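Local coordinates for ABC transporter periplasmic peptide-binding protein (Pseudoalteromonas, PDB 4QFL) that binds dipeptides in the periplasm, here Ala-Phe, and probably delivers them to an ABC transporter for uptake, at residues A[53-67]-A[175-187]. Residues are numbered along the deposited sequence; the frame is centred on the assembly and turned at random.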
ATOM      1  N   ILE A  53      -5.796   2.988   4.591  1.00 16.76           N
ATOM      2  CA  ILE A  53      -4.862   2.650   5.666  1.00 15.64           C
ATOM      3  C   ILE A  53      -4.318   3.894   6.371  1.00 15.58           C
ATOM      4  O   ILE A  53      -4.105   3.892   7.590  1.00 16.64           O
ATOM      5  CB  ILE A  53      -3.688   1.785   5.140  1.00 14.84           C
ATOM      6  CG1 ILE A  53      -4.218   0.487   4.521  1.00 17.15           C
ATOM      7  CG2 ILE A  53      -2.718   1.481   6.253  1.00 20.78           C
ATOM      8  CD1 ILE A  53      -5.110  -0.321   5.446  1.00 19.73           C
ATOM      9  N   ASP A  54      -4.097   4.958   5.606  1.00 16.11           N
ATOM     10  CA  ASP A  54      -3.581   6.193   6.175  1.00 17.17           C
ATOM     11  C   ASP A  54      -4.543   6.706   7.232  1.00 17.84           C
ATOM     12  O   ASP A  54      -4.118   7.326   8.200  1.00 18.49           O
ATOM     13  CB  ASP A  54      -3.353   7.255   5.097  1.00 17.11           C
ATOM     14  CG  ASP A  54      -1.989   7.128   4.421  1.00 19.21           C
ATOM     15  OD1 ASP A  54      -1.162   6.323   4.892  1.00 19.17           O
ATOM     16  OD2 ASP A  54      -1.734   7.842   3.425  1.00 15.74           O
ATOM     17  N   ILE A  55      -5.835   6.439   7.047  1.00 17.13           N
ATOM     18  CA  ILE A  55      -6.862   6.864   8.005  1.00 15.54           C
ATOM     19  C   ILE A  55      -6.922   5.970   9.249  1.00 17.02           C
ATOM     20  O   ILE A  55      -6.882   6.470  10.368  1.00 16.78           O
ATOM     21  CB  ILE A  55      -8.275   6.920   7.366  1.00 15.67           C
ATOM     22  CG1 ILE A  55      -8.296   7.910   6.209  1.00 16.11           C
ATOM     23  CG2 ILE A  55      -9.333   7.301   8.398  1.00 14.23           C
ATOM     24  CD1 ILE A  55      -9.586   7.916   5.423  1.00 16.43           C
ATOM     25  N   ILE A  56      -6.996   4.656   9.054  1.00 16.11           N
ATOM     26  CA  ILE A  56      -7.401   3.746  10.124  1.00 14.52           C
ATOM     27  C   ILE A  56      -6.302   2.987  10.879  1.00 15.89           C
ATOM     28  O   ILE A  56      -6.447   2.712  12.064  1.00 19.15           O
ATOM     29  CB  ILE A  56      -8.439   2.706   9.609  1.00 14.43           C
ATOM     30  CG1 ILE A  56      -7.794   1.766   8.593  1.00 16.39           C
ATOM     31  CG2 ILE A  56      -9.646   3.406   9.009  1.00 15.20           C
ATOM     32  CD1 ILE A  56      -8.739   0.691   8.059  1.00 15.85           C
ATOM     33  N   ALA A  57      -5.211   2.648  10.207  1.00 16.88           N
ATOM     34  CA  ALA A  57      -4.287   1.634  10.718  1.00 15.01           C
ATOM     35  C   ALA A  57      -3.527   2.026  11.983  1.00 17.45           C
ATOM     36  O   ALA A  57      -3.659   1.379  13.021  1.00 17.46           O
ATOM     37  CB  ALA A  57      -3.317   1.229   9.626  1.00 17.11           C
ATOM     38  N   ASN A  58      -2.731   3.090  11.896  1.00 18.57           N
ATOM     39  CA  ASN A  58      -1.924   3.521  13.029  1.00 18.99           C
ATOM     40  C   ASN A  58      -2.737   4.252  14.071  1.00 18.55           C
ATOM     41  O   ASN A  58      -2.261   4.458  15.184  1.00 20.89           O
ATOM     42  CB  ASN A  58      -0.768   4.422  12.580  1.00 17.23           C
ATOM     43  CG  ASN A  58       0.278   3.676  11.808  1.00 20.35           C
ATOM     44  OD1 ASN A  58       0.589   4.018  10.664  1.00 24.77           O
ATOM     45  ND2 ASN A  58       0.827   2.647  12.418  1.00 17.36           N
ATOM     46  N   GLN A  59      -3.953   4.650  13.716  1.00 15.58           N
ATOM     47  CA  GLN A  59      -4.778   5.434  14.625  1.00 16.81           C
ATOM     48  C   GLN A  59      -5.643   4.572  15.542  1.00 17.92           C
ATOM     49  O   GLN A  59      -5.711   4.811  16.739  1.00 19.38           O
ATOM     50  CB  GLN A  59      -5.634   6.431  13.850  1.00 17.93           C
ATOM     51  CG  GLN A  59      -4.871   7.656  13.345  1.00 18.33           C
ATOM     52  CD  GLN A  59      -3.756   7.312  12.382  1.00 17.22           C
ATOM     53  OE1 GLN A  59      -4.000   6.812  11.281  1.00 18.28           O
ATOM     54  NE2 GLN A  59      -2.524   7.579  12.788  1.00 15.83           N
ATOM     55  N   LEU A  60      -6.303   3.564  14.985  1.00 16.98           N
ATOM     56  CA  LEU A  60      -7.228   2.758  15.772  1.00 16.57           C
ATOM     57  C   LEU A  60      -6.608   1.499  16.324  1.00 17.69           C
ATOM     58  O   LEU A  60      -7.162   0.893  17.234  1.00 18.10           O
ATOM     59  CB  LEU A  60      -8.440   2.368  14.933  1.00 16.87           C
ATOM     60  CG  LEU A  60      -9.345   3.488  14.451  1.00 18.37           C
ATOM     61  CD1 LEU A  60     -10.297   2.933  13.428  1.00 18.92           C
ATOM     62  CD2 LEU A  60     -10.101   4.079  15.622  1.00 17.90           C
ATOM     63  N   TYR A  61      -5.476   1.087  15.759  1.00 15.92           N
ATOM     64  CA  TYR A  61      -4.935  -0.248  16.026  1.00 18.03           C
ATOM     65  C   TYR A  61      -3.454  -0.277  16.409  1.00 17.97           C
ATOM     66  O   TYR A  61      -2.756   0.723  16.288  1.00 17.76           O
ATOM     67  CB  TYR A  61      -5.110  -1.136  14.790  1.00 17.34           C
ATOM     68  CG  TYR A  61      -6.533  -1.364  14.354  1.00 18.20           C
ATOM     69  CD1 TYR A  61      -7.365  -2.226  15.059  1.00 17.16           C
ATOM     70  CD2 TYR A  61      -7.043  -0.738  13.214  1.00 19.06           C
ATOM     71  CE1 TYR A  61      -8.684  -2.451  14.648  1.00 19.25           C
ATOM     72  CE2 TYR A  61      -8.359  -0.955  12.797  1.00 18.38           C
ATOM     73  CZ  TYR A  61      -9.169  -1.815  13.519  1.00 16.93           C
ATOM     74  OH  TYR A  61     -10.468  -2.025  13.115  1.00 18.09           O
ATOM     75  N   ASP A  62      -2.990  -1.441  16.863  1.00 13.99           N
ATOM     76  CA  ASP A  62      -1.564  -1.734  16.960  1.00 19.37           C
ATOM     77  C   ASP A  62      -1.297  -3.084  16.324  1.00 18.26           C
ATOM     78  O   ASP A  62      -2.186  -3.925  16.257  1.00 17.25           O
ATOM     79  CB  ASP A  62      -1.094  -1.803  18.415  1.00 17.73           C
ATOM     80  CG  ASP A  62      -1.322  -0.513  19.179  1.00 18.09           C
ATOM     81  OD1 ASP A  62      -0.546   0.441  18.980  1.00 18.95           O
ATOM     82  OD2 ASP A  62      -2.254  -0.472  20.009  1.00 20.10           O
ATOM     83  N   ARG A  63      -0.061  -3.288  15.877  1.00 20.18           N
ATOM     84  CA  ARG A  63       0.389  -4.572  15.362  1.00 18.58           C
ATOM     85  C   ARG A  63       1.143  -5.290  16.459  1.00 17.56           C
ATOM     86  O   ARG A  63       1.347  -4.748  17.544  1.00 19.45           O
ATOM     87  CB  ARG A  63       1.326  -4.377  14.171  1.00 17.50           C
ATOM     88  CG  ARG A  63       0.686  -3.698  12.964  1.00 18.42           C
ATOM     89  CD  ARG A  63       1.749  -2.993  12.104  1.00 17.51           C
ATOM     90  NE  ARG A  63       2.290  -1.829  12.797  1.00 18.68           N
ATOM     91  CZ  ARG A  63       3.238  -1.031  12.317  1.00 19.48           C
ATOM     92  NH1 ARG A  63       3.764  -1.264  11.120  1.00 21.03           N
ATOM     93  NH2 ARG A  63       3.659   0.003  13.036  1.00 24.00           N
ATOM     94  N   LEU A  64       1.555  -6.516  16.170  1.00 18.21           N
ATOM     95  CA  LEU A  64       2.441  -7.257  17.047  1.00 19.84           C
ATOM     96  C   LEU A  64       3.817  -6.597  17.093  1.00 17.99           C
ATOM     97  O   LEU A  64       4.421  -6.439  18.150  1.00 20.03           O
ATOM     98  CB  LEU A  64       2.583  -8.692  16.532  1.00 18.59           C
ATOM     99  CG  LEU A  64       1.305  -9.519  16.639  1.00 19.14           C
ATOM    100  CD1 LEU A  64       1.494 -10.879  15.987  1.00 20.73           C
ATOM    101  CD2 LEU A  64       0.918  -9.658  18.098  1.00 18.19           C
ATOM    102  N   ILE A  65       4.308  -6.227  15.918  1.00 18.83           N
ATOM    103  CA  ILE A  65       5.624  -5.639  15.765  1.00 17.21           C
ATOM    104  C   ILE A  65       5.588  -4.597  14.665  1.00 19.80           C
ATOM    105  O   ILE A  65       4.640  -4.536  13.863  1.00 18.08           O
ATOM    106  CB  ILE A  65       6.664  -6.675  15.360  1.00 14.60           C
ATOM    107  CG1 ILE A  65       6.158  -7.491  14.172  1.00 16.74           C
ATOM    108  CG2 ILE A  65       6.981  -7.577  16.513  1.00 19.60           C
ATOM    109  CD1 ILE A  65       7.219  -8.319  13.511  1.00 18.21           C
ATOM    110  N   SER A  66       6.629  -3.775  14.637  1.00 17.64           N
ATOM    111  CA  SER A  66       6.818  -2.825  13.552  1.00 18.83           C
ATOM    112  C   SER A  66       8.254  -2.917  13.041  1.00 18.50           C
ATOM    113  O   SER A  66       9.040  -3.727  13.519  1.00 17.42           O
ATOM    114  CB  SER A  66       6.487  -1.395  14.009  1.00 19.62           C
ATOM    115  OG  SER A  66       7.311  -0.978  15.093  1.00 20.04           O
ATOM    116  N   ILE A  67       8.587  -2.092  12.058  1.00 18.89           N
ATOM    117  CA  ILE A  67       9.939  -2.048  11.528  1.00 16.94           C
ATOM    118  C   ILE A  67      10.513  -0.650  11.724  1.00 20.13           C
ATOM    119  O   ILE A  67       9.935   0.343  11.279  1.00 21.60           O
ATOM    120  CB  ILE A  67       9.949  -2.403  10.046  1.00 18.09           C
ATOM    121  CG1 ILE A  67       9.417  -3.824   9.862  1.00 21.67           C
ATOM    122  CG2 ILE A  67      11.348  -2.253   9.471  1.00 19.07           C
ATOM    123  CD1 ILE A  67       9.148  -4.221   8.425  1.00 17.73           C
ATOM    124  N   LEU A 175       8.013 -12.263   9.065  1.00 20.76           N
ATOM    125  CA  LEU A 175       7.909 -11.183  10.047  1.00 22.38           C
ATOM    126  C   LEU A 175       7.642  -9.827   9.381  1.00 20.08           C
ATOM    127  O   LEU A 175       6.875  -9.023   9.902  1.00 19.62           O
ATOM    128  CB  LEU A 175       9.158 -11.097  10.929  1.00 21.16           C
ATOM    129  CG  LEU A 175       9.239 -12.089  12.089  1.00 20.24           C
ATOM    130  CD1 LEU A 175      10.378 -11.713  12.992  1.00 19.39           C
ATOM    131  CD2 LEU A 175       7.944 -12.085  12.862  1.00 23.44           C
ATOM    132  N   ALA A 176       8.276  -9.568   8.238  1.00 22.42           N
ATOM    133  CA  ALA A 176       8.056  -8.297   7.535  1.00 21.45           C
ATOM    134  C   ALA A 176       6.574  -8.149   7.247  1.00 16.99           C
ATOM    135  O   ALA A 176       5.986  -7.095   7.481  1.00 18.85           O
ATOM    136  CB  ALA A 176       8.871  -8.227   6.248  1.00 17.58           C
ATOM    137  N   ASN A 177       5.966  -9.221   6.765  1.00 18.61           N
ATOM    138  CA  ASN A 177       4.533  -9.216   6.492  1.00 18.54           C
ATOM    139  C   ASN A 177       3.688  -9.054   7.752  1.00 17.31           C
ATOM    140  O   ASN A 177       2.624  -8.446   7.708  1.00 17.94           O
ATOM    141  CB  ASN A 177       4.121 -10.465   5.718  1.00 14.73           C
ATOM    142  CG  ASN A 177       4.662 -10.480   4.317  1.00 15.06           C
ATOM    143  OD1 ASN A 177       4.712  -9.457   3.646  1.00 17.95           O
ATOM    144  ND2 ASN A 177       5.078 -11.643   3.865  1.00 16.96           N
ATOM    145  N   MET A 178       4.162  -9.584   8.876  1.00 18.08           N
ATOM    146  CA  MET A 178       3.465  -9.403  10.151  1.00 17.14           C
ATOM    147  C   MET A 178       3.648  -7.996  10.737  1.00 17.38           C
ATOM    148  O   MET A 178       2.971  -7.619  11.699  1.00 17.33           O
ATOM    149  CB  MET A 178       3.888 -10.467  11.178  1.00 20.26           C
ATOM    150  CG  MET A 178       3.566 -11.898  10.774  1.00 21.37           C
ATOM    151  SD  MET A 178       1.799 -12.173  10.593  1.00 21.98           S
ATOM    152  CE  MET A 178       1.263 -11.895  12.280  1.00 20.73           C
ATOM    153  N   ALA A 179       4.555  -7.221  10.153  1.00 17.79           N
ATOM    154  CA  ALA A 179       4.778  -5.859  10.611  1.00 16.64           C
ATOM    155  C   ALA A 179       4.144  -4.839   9.673  1.00 18.80           C
ATOM    156  O   ALA A 179       4.394  -3.647   9.796  1.00 18.24           O
ATOM    157  CB  ALA A 179       6.263  -5.583  10.769  1.00 17.68           C
ATOM    158  N   THR A 180       3.332  -5.298   8.726  1.00 19.13           N
ATOM    159  CA  THR A 180       2.677  -4.367   7.809  1.00 17.62           C
ATOM    160  C   THR A 180       1.454  -3.760   8.475  1.00 17.53           C
ATOM    161  O   THR A 180       0.961  -4.283   9.478  1.00 16.48           O
ATOM    162  CB  THR A 180       2.276  -5.031   6.473  1.00 15.79           C
ATOM    163  OG1 THR A 180       1.322  -6.072   6.718  1.00 19.17           O
ATOM    164  CG2 THR A 180       3.496  -5.608   5.772  1.00 14.98           C
ATOM    165  N   ASP A 181       0.982  -2.649   7.919  1.00 17.32           N
ATOM    166  CA  ASP A 181      -0.212  -1.974   8.415  1.00 17.86           C
ATOM    167  C   ASP A 181      -1.479  -2.823   8.307  1.00 17.48           C
ATOM    168  O   ASP A 181      -2.514  -2.482   8.884  1.00 16.15           O
ATOM    169  CB  ASP A 181      -0.434  -0.672   7.644  1.00 18.63           C
ATOM    170  CG  ASP A 181       0.697   0.316   7.822  1.00 21.46           C
ATOM    171  OD1 ASP A 181       1.015   0.661   8.978  1.00 24.98           O
ATOM    172  OD2 ASP A 181       1.270   0.738   6.800  1.00 23.49           O
ATOM    173  N   PHE A 182      -1.408  -3.910   7.547  1.00 17.11           N
ATOM    174  CA  PHE A 182      -2.556  -4.794   7.364  1.00 15.49           C
ATOM    175  C   PHE A 182      -2.662  -5.794   8.518  1.00 18.72           C
ATOM    176  O   PHE A 182      -3.728  -6.383   8.747  1.00 18.47           O
ATOM    177  CB  PHE A 182      -2.444  -5.533   6.027  1.00 17.91           C
ATOM    178  CG  PHE A 182      -2.014  -4.647   4.887  1.00 17.92           C
ATOM    179  CD1 PHE A 182      -2.864  -3.666   4.399  1.00 17.55           C
ATOM    180  CD2 PHE A 182      -0.757  -4.779   4.317  1.00 16.27           C
ATOM    181  CE1 PHE A 182      -2.466  -2.847   3.373  1.00 14.57           C
ATOM    182  CE2 PHE A 182      -0.363  -3.958   3.280  1.00 15.79           C
ATOM    183  CZ  PHE A 182      -1.213  -3.001   2.812  1.00 14.19           C
ATOM    184  N   ALA A 183      -1.559  -5.967   9.247  1.00 17.05           N
ATOM    185  CA  ALA A 183      -1.451  -7.015  10.258  1.00 15.52           C
ATOM    186  C   ALA A 183      -1.859  -6.559  11.658  1.00 17.56           C
ATOM    187  O   ALA A 183      -1.231  -6.936  12.653  1.00 18.27           O
ATOM    188  CB  ALA A 183      -0.031  -7.554  10.276  1.00 16.94           C
ATOM    189  N   VAL A 184      -2.912  -5.755  11.749  1.00 16.27           N
ATOM    190  CA  VAL A 184      -3.298  -5.220  13.053  1.00 16.05           C
ATOM    191  C   VAL A 184      -3.977  -6.290  13.866  1.00 15.86           C
ATOM    192  O   VAL A 184      -4.432  -7.295  13.322  1.00 17.27           O
ATOM    193  CB  VAL A 184      -4.247  -4.036  12.939  1.00 15.00           C
ATOM    194  CG1 VAL A 184      -3.612  -2.923  12.107  1.00 16.70           C
ATOM    195  CG2 VAL A 184      -5.578  -4.471  12.356  1.00 15.24           C
ATOM    196  N   VAL A 185      -4.047  -6.064  15.171  1.00 15.58           N
ATOM    197  CA  VAL A 185      -4.742  -6.970  16.084  1.00 17.68           C
ATOM    198  C   VAL A 185      -6.192  -6.553  16.354  1.00 17.66           C
ATOM    199  O   VAL A 185      -6.455  -5.412  16.751  1.00 18.63           O
ATOM    200  CB  VAL A 185      -4.005  -7.059  17.428  1.00 16.64           C
ATOM    201  CG1 VAL A 185      -4.790  -7.922  18.401  1.00 18.36           C
ATOM    202  CG2 VAL A 185      -2.613  -7.617  17.214  1.00 18.67           C
ATOM    203  N   LEU A 186      -7.120  -7.487  16.154  1.00 17.01           N
ATOM    204  CA  LEU A 186      -8.545  -7.220  16.343  1.00 17.77           C
ATOM    205  C   LEU A 186      -9.078  -7.795  17.654  1.00 17.29           C
ATOM    206  O   LEU A 186      -8.393  -8.559  18.325  1.00 18.28           O
ATOM    207  CB  LEU A 186      -9.354  -7.794  15.176  1.00 20.18           C
ATOM    208  CG  LEU A 186      -8.910  -7.360  13.780  1.00 20.14           C
ATOM    209  CD1 LEU A 186      -9.766  -8.035  12.713  1.00 21.08           C
ATOM    210  CD2 LEU A 186      -9.024  -5.873  13.683  1.00 18.71           C
ATOM    211  N   SER A 187     -10.309  -7.419  17.998  1.00 17.71           N
ATOM    212  CA  SER A 187     -10.969  -7.887  19.219  1.00 19.45           C
ATOM    213  C   SER A 187     -11.819  -9.140  19.020  1.00 20.00           C
ATOM    214  O   SER A 187     -12.842  -9.101  18.331  1.00 20.19           O
ATOM    215  CB  SER A 187     -11.879  -6.802  19.793  1.00 18.41           C
ATOM    216  OG  SER A 187     -12.679  -7.348  20.833  1.00 18.77           O
TER
HETATM  217  O   HOH W   1      -5.356  -3.015  17.742  1.00 18.63           O
HETATM  218  O   HOH W   2       4.412   1.108   8.922  1.00 25.26           O
HETATM  219  O   HOH W   3       1.029  -7.959  13.672  1.00 16.57           O
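Val184 lays its CG2 methyl over one face of the Tyr61 ring (CH-pi, CG2 4.0 Å from the ring centroid); Leu60 CB covers the opposite face, and Ala57 O and a water lie at the edge, the water linking Asp62 N to Val185 O. Leu186 CD2 approaches Tyr61 CE1 obliquely, and the phenol OH is hydrogen-bonded to Phe42 O. The Arg63 guanidinium has Ala179 O at its edge, Asp181 OD1 over one face and Ser66 CA over the opposite one, toward the rim. Arg63 NH1 donates to Ala179 O at 2.8 Å, a bent bond (133° at the hydrogen) tilted out of both planes. The bend at chi3 (-70°) turns the guanidinium toward that carbonyl; nearer the backbone, Arg63 CD lies close to Thr180 O. Asp181 OD1 sits 4.0 Å from Arg63 NH1, a long salt bridge of charges alone; its OD2 accepts a hydrogen bond from Ala526 N. A leucine in place of Arg63 would probably leave Ala179 O without its donor and Asp181 without the positive charge. Val185 N donates a hydrogen bond to Asp62 O (3.0 Å), and another water joins Leu64 N to Met178 O and Ala183 O. Ile53 CG1 comes obliquely to Phe182 CE1 (3.9 Å); the Phe182 ring stacks with Tyr142 and comes about 4 Å from the bound alanine. This joins helix 50-60 and strand 65-67 to the loop after helix 174-178, beside the dipeptide site of a family 5 solute-binding protein.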